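PDB 4QT9: putative glucoamylase from Bacteroides caccae ATCC 43185, which probably hydrolyses glycosidic bonds as a glucoamylase-like enzyme with an alpha/alpha toroid fold. Local coordinates for residues 379-383 with 384-388; 32-35 with 36-40. All coordinates share one frame; numbering follows the deposited sequence.

Interaction 1 of 2, residues 379-383 with 384-388; sequences FSETD and NWYPQ
S380 and W385 form a single antiparallel hydrogen-bonded pair, S380 N donating to W385 O (3.0 Å) and W385 N to S380 O (3.1 Å), and N384 joins W385 opposite S380 to make a G1 beta bulge at a tight chain reversal. The reversal belongs to the loop between strands 374-375 and 389-391. An ST motif braces the turn: the hydroxyl of S380, swung anti to its own nitrogen (chi1 167°), accepts a fairly straight bond from D383 N at OG (3.0 Å), and also makes a weak hydrogen bond to G337 O. F379 and Y386 lie on one flank of the pair. Their rings run nearly parallel, 14° apart, but are slid so far that they barely overlap, and the closer apolar touch is F379 CB against Y386 CD1 (3.7 Å). On the other flank S380 N meets the edge of the W385 indole near its plane, 3.6 Å from W385 CE3, and P387 CD sits over the centre of one ring face. Within the turn T382 OG1 is hydrogen-bonded to K307 N, tying it to a neighbouring loop. Water 2 links the two limbs, donating to E381 O (2.9 Å) and lying in the ring plane of Y386, 2.8 Å from its OH.

Interaction 2 of 2, residues 32-35 with 36-40; sequences TFLY and FWEGA
F33 and W37 stand one turn apart at the C-terminal end of helix 21-37, joined by the helical bond from W37 N to F33 O (2.9 Å). On the next carbonyl the pattern changes: L34 O accepts from E38 N (2.8 Å), the usual four residues on, and also from G39 N (3.1 Å) five residues on, a wider pi-type bond near the helix end. The tight part of the contact is aromatic. Y35 directs an edge at the face of F36 in a T-shaped pair with planes 67° apart, and its CD1 lies over the centre of the F36 ring, 3.4 Å from F36 CE1. Different first torsions turn the two neighbouring side chains toward each other: Y35 CG lies anti to the backbone nitrogen (chi1 178°), F36 CG anti to the carbonyl carbon (chi1 -62°). F36 also packs on A76 and I77 of helix 67-83 and on Q395 of helix 392-406; an alanine here would probably leave the edge of Y35 without its aromatic face and open a gap between these helices. F33 takes W37 CB over one face in a CH-pi contact, 4.0 Å from CB to the ring centroid, while the two rings barely overlap. The solvent side is looser: L34 and the exposed E38 run alongside each other, with L34 CD1 3.8 Å from E38 OE1. R94 donates to F36 O and W37 O and makes a cation-pi contact with W37. Its positive charge probably complements the negative end of the helix dipole, consistent with a helix end fixed both by aromatic packing and by a guanidinium group at its last carbonyls.

How the interactions relate
The two contacts are separate, their centres about 23 Å apart and their nearest atoms about 9 Å, and neither shares a helix or strand with the other. Interaction 2 is the more buried: it ends helix 21-37 among the helices of the toroid, against 67-83 and 392-406. Interaction 1 lies farther from the centre of the chain, in a loop with an exposed turn. Both combine local backbone bonds with an aromatic pair, but the loop adds a side-chain hydroxyl and bridging waters, whereas the helix end relies on ring packing and an arginine. The loop of interaction 1 leads through strand 389-391 into helix 392-406, which T32, Y35 and F36 of interaction 2 touch.

Interaction 1 of 2, residues 379-383 with 384-388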
loop_
_atom_site.group_PDB
_atom_site.type_symbol
_atom_site.label_atom_id
_atom_site.label_comp_id
_atom_site.label_asym_id
_atom_site.label_seq_id
_atom_site.Cartn_x
_atom_site.Cartn_y
_atom_site.Cartn_z
ATOM N N PHE A 379 -11.428 15.102 0.663
ATOM C CA PHE A 379 -12.460 16.140 0.758
ATOM C C PHE A 379 -11.846 17.423 1.287
ATOM O O PHE A 379 -10.856 17.395 2.016
ATOM C CB PHE A 379 -13.669 15.695 1.630
ATOM C CG PHE A 379 -13.358 15.519 3.101
ATOM C CD1 PHE A 379 -13.458 16.590 3.983
ATOM C CD2 PHE A 379 -12.937 14.289 3.597
ATOM C CE1 PHE A 379 -13.134 16.437 5.331
ATOM C CE2 PHE A 379 -12.635 14.134 4.948
ATOM C CZ PHE A 379 -12.731 15.210 5.804
ATOM N N SER A 380 -12.442 18.553 0.923
ATOM C CA SER A 380 -12.016 19.846 1.417
ATOM C C SER A 380 -13.217 20.563 2.047
ATOM O O SER A 380 -14.116 20.988 1.313
ATOM C CB SER A 380 -11.396 20.677 0.299
ATOM O OG SER A 380 -11.257 22.028 0.726
ATOM N N GLU A 381 -13.251 20.684 3.402
ATOM C CA GLU A 381 -14.344 21.423 4.081
ATOM C C GLU A 381 -14.342 22.921 3.668
ATOM O O GLU A 381 -15.406 23.542 3.586
ATOM C CB GLU A 381 -14.261 21.284 5.618
ATOM C CG GLU A 381 -14.582 19.881 6.117
ATOM C CD GLU A 381 -14.731 19.727 7.619
ATOM O OE1 GLU A 381 -15.646 20.355 8.194
ATOM O OE2 GLU A 381 -13.979 18.921 8.213
ATOM N N THR A 382 -13.141 23.482 3.396
ATOM C CA THR A 382 -12.943 24.879 2.977
ATOM C C THR A 382 -13.580 25.142 1.606
ATOM O O THR A 382 -14.286 26.134 1.459
ATOM C CB THR A 382 -11.434 25.213 2.943
ATOM O OG1 THR A 382 -10.874 25.015 4.241
ATOM C CG2 THR A 382 -11.156 26.623 2.484
ATOM N N ASP A 383 -13.297 24.272 0.605
ATOM C CA ASP A 383 -13.780 24.403 -0.770
ATOM C C ASP A 383 -15.163 23.773 -0.974
ATOM O O ASP A 383 -15.746 23.948 -2.054
ATOM C CB ASP A 383 -12.764 23.789 -1.758
ATOM C CG ASP A 383 -11.511 24.650 -1.977
ATOM O OD1 ASP A 383 -11.639 25.762 -2.533
ATOM O OD2 ASP A 383 -10.395 24.186 -1.644
ATOM N N ASN A 384 -15.711 23.087 0.058
ATOM C CA ASN A 384 -16.991 22.352 0.015
ATOM C C ASN A 384 -16.956 21.335 -1.151
ATOM O O ASN A 384 -17.892 21.205 -1.944
ATOM C CB ASN A 384 -18.214 23.310 -0.042
ATOM C CG ASN A 384 -18.302 24.117 1.215
ATOM O OD1 ASN A 384 -18.031 25.327 1.228
ATOM N ND2 ASN A 384 -18.461 23.423 2.332
ATOM N N TRP A 385 -15.813 20.643 -1.243
ATOM C CA TRP A 385 -15.501 19.678 -2.270
ATOM C C TRP A 385 -15.584 18.278 -1.645
ATOM O O TRP A 385 -14.747 17.928 -0.828
ATOM C CB TRP A 385 -14.102 20.017 -2.832
ATOM C CG TRP A 385 -13.570 19.028 -3.828
ATOM C CD1 TRP A 385 -13.972 18.862 -5.123
ATOM C CD2 TRP A 385 -12.500 18.098 -3.614
ATOM N NE1 TRP A 385 -13.213 17.880 -5.729
ATOM C CE2 TRP A 385 -12.295 17.404 -4.826
ATOM C CE3 TRP A 385 -11.683 17.789 -2.507
ATOM C CZ2 TRP A 385 -11.334 16.387 -4.957
ATOM C CZ3 TRP A 385 -10.728 16.795 -2.641
ATOM C CH2 TRP A 385 -10.571 16.091 -3.846
ATOM N N TYR A 386 -16.634 17.522 -1.967
ATOM C CA TYR A 386 -16.883 16.169 -1.427
ATOM C C TYR A 386 -17.066 15.140 -2.574
ATOM O O TYR A 386 -18.181 14.673 -2.820
ATOM C CB TYR A 386 -18.101 16.188 -0.480
ATOM C CG TYR A 386 -17.909 17.094 0.721
ATOM C CD1 TYR A 386 -17.230 16.650 1.850
ATOM C CD2 TYR A 386 -18.446 18.383 0.745
ATOM C CE1 TYR A 386 -17.025 17.488 2.952
ATOM C CE2 TYR A 386 -18.264 19.228 1.851
ATOM C CZ TYR A 386 -17.560 18.767 2.955
ATOM O OH TYR A 386 -17.394 19.548 4.069
ATOM N N PRO A 387 -15.969 14.779 -3.286
ATOM C CA PRO A 387 -16.104 13.836 -4.403
ATOM C C PRO A 387 -16.548 12.442 -3.965
ATOM O O PRO A 387 -16.092 11.913 -2.960
ATOM C CB PRO A 387 -14.696 13.792 -5.017
ATOM C CG PRO A 387 -13.789 14.180 -3.894
ATOM C CD PRO A 387 -14.568 15.221 -3.131
ATOM N N GLN A 388 -17.450 11.861 -4.719
ATOM C CA GLN A 388 -17.937 10.529 -4.423
ATOM C C GLN A 388 -17.082 9.566 -5.244
ATOM O O GLN A 388 -17.553 8.919 -6.182
ATOM C CB GLN A 388 -19.444 10.448 -4.698
ATOM C CG GLN A 388 -20.213 11.528 -3.921
ATOM C CD GLN A 388 -21.667 11.213 -3.772
ATOM O OE1 GLN A 388 -22.304 10.640 -4.666
ATOM N NE2 GLN A 388 -22.243 11.645 -2.653
HETATM O O HOH W 1 -16.713 26.056 3.711
HETATM O O HOH W 2 -17.752 22.252 4.743
#

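Interaction 2 of 2, residues 32-35 with 36-40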
loop_
_atom_site.group_PDB
_atom_site.type_symbol
_atom_site.label_atom_id
_atom_site.label_comp_id
_atom_site.label_asym_id
_atom_site.label_seq_id
_atom_site.Cartn_x
_atom_site.Cartn_y
_atom_site.Cartn_z
ATOM N N THR A 32 -15.462 -1.031 3.226
ATOM C CA THR A 32 -14.186 -0.897 2.497
ATOM C C THR A 32 -13.895 -2.181 1.730
ATOM O O THR A 32 -13.453 -2.121 0.583
ATOM C CB THR A 32 -13.050 -0.511 3.455
ATOM O OG1 THR A 32 -13.483 0.634 4.176
ATOM C CG2 THR A 32 -11.763 -0.162 2.722
ATOM N N PHE A 33 -14.208 -3.330 2.345
ATOM C CA PHE A 33 -14.102 -4.657 1.734
ATOM C C PHE A 33 -14.935 -4.703 0.438
ATOM O O PHE A 33 -14.476 -5.258 -0.553
ATOM C CB PHE A 33 -14.592 -5.741 2.727
ATOM C CG PHE A 33 -14.891 -7.093 2.106
ATOM C CD1 PHE A 33 -13.864 -7.991 1.824
ATOM C CD2 PHE A 33 -16.201 -7.478 1.830
ATOM C CE1 PHE A 33 -14.143 -9.242 1.255
ATOM C CE2 PHE A 33 -16.479 -8.727 1.266
ATOM C CZ PHE A 33 -15.448 -9.598 0.971
ATOM N N LEU A 34 -16.147 -4.074 0.443
ATOM C CA LEU A 34 -17.021 -4.081 -0.737
ATOM C C LEU A 34 -16.384 -3.375 -1.961
ATOM O O LEU A 34 -16.735 -3.769 -3.084
ATOM C CB LEU A 34 -18.406 -3.506 -0.451
ATOM C CG LEU A 34 -19.275 -4.254 0.555
ATOM C CD1 LEU A 34 -20.639 -3.637 0.621
ATOM C CD2 LEU A 34 -19.393 -5.722 0.234
ATOM N N TYR A 35 -15.398 -2.418 -1.764
ATOM C CA TYR A 35 -14.662 -1.802 -2.892
ATOM C C TYR A 35 -14.010 -2.919 -3.700
ATOM O O TYR A 35 -13.983 -2.884 -4.925
ATOM C CB TYR A 35 -13.551 -0.768 -2.429
ATOM C CG TYR A 35 -12.739 -0.149 -3.576
ATOM C CD1 TYR A 35 -11.661 -0.823 -4.139
ATOM C CD2 TYR A 35 -13.129 1.050 -4.173
ATOM C CE1 TYR A 35 -10.996 -0.332 -5.272
ATOM C CE2 TYR A 35 -12.404 1.601 -5.240
ATOM C CZ TYR A 35 -11.351 0.902 -5.799
ATOM O OH TYR A 35 -10.673 1.408 -6.895
ATOM N N PHE A 36 -13.395 -3.864 -2.997
ATOM C CA PHE A 36 -12.617 -4.922 -3.639
ATOM C C PHE A 36 -13.472 -6.133 -4.000
ATOM O O PHE A 36 -13.151 -6.812 -4.974
ATOM C CB PHE A 36 -11.444 -5.309 -2.747
ATOM C CG PHE A 36 -10.522 -4.128 -2.538
ATOM C CD1 PHE A 36 -9.695 -3.679 -3.567
ATOM C CD2 PHE A 36 -10.535 -3.418 -1.340
ATOM C CE1 PHE A 36 -8.875 -2.556 -3.387
ATOM C CE2 PHE A 36 -9.713 -2.298 -1.162
ATOM C CZ PHE A 36 -8.895 -1.876 -2.190
ATOM N N TRP A 37 -14.569 -6.368 -3.267
ATOM C CA TRP A 37 -15.462 -7.476 -3.550
ATOM C C TRP A 37 -16.416 -7.125 -4.696
ATOM O O TRP A 37 -16.373 -7.778 -5.741
ATOM C CB TRP A 37 -16.238 -7.932 -2.299
ATOM C CG TRP A 37 -16.899 -9.257 -2.526
ATOM C CD1 TRP A 37 -18.211 -9.477 -2.827
ATOM C CD2 TRP A 37 -16.231 -10.510 -2.715
ATOM N NE1 TRP A 37 -18.414 -10.806 -3.108
ATOM C CE2 TRP A 37 -17.214 -11.461 -3.058
ATOM C CE3 TRP A 37 -14.885 -10.926 -2.614
ATOM C CZ2 TRP A 37 -16.906 -12.811 -3.267
ATOM C CZ3 TRP A 37 -14.580 -12.258 -2.838
ATOM C CH2 TRP A 37 -15.583 -13.188 -3.143
ATOM N N GLU A 38 -17.272 -6.101 -4.494
ATOM C CA GLU A 38 -18.288 -5.658 -5.450
ATOM C C GLU A 38 -17.722 -4.712 -6.506
ATOM O O GLU A 38 -18.181 -4.774 -7.638
ATOM C CB GLU A 38 -19.461 -4.988 -4.721
ATOM C CG GLU A 38 -20.192 -5.955 -3.800
ATOM C CD GLU A 38 -21.457 -5.491 -3.098
ATOM O OE1 GLU A 38 -21.684 -4.263 -2.994
ATOM O OE2 GLU A 38 -22.209 -6.372 -2.617
ATOM N N GLY A 39 -16.754 -3.868 -6.150
ATOM C CA GLY A 39 -16.178 -2.898 -7.083
ATOM C C GLY A 39 -15.108 -3.417 -8.034
ATOM O O GLY A 39 -14.644 -2.677 -8.905
ATOM N N ALA A 40 -14.716 -4.682 -7.894
ATOM C CA ALA A 40 -13.653 -5.281 -8.705
ATOM C C ALA A 40 -14.007 -5.328 -10.191
ATOM O O ALA A 40 -15.188 -5.419 -10.550
ATOM C CB ALA A 40 -13.363 -6.691 -8.219
#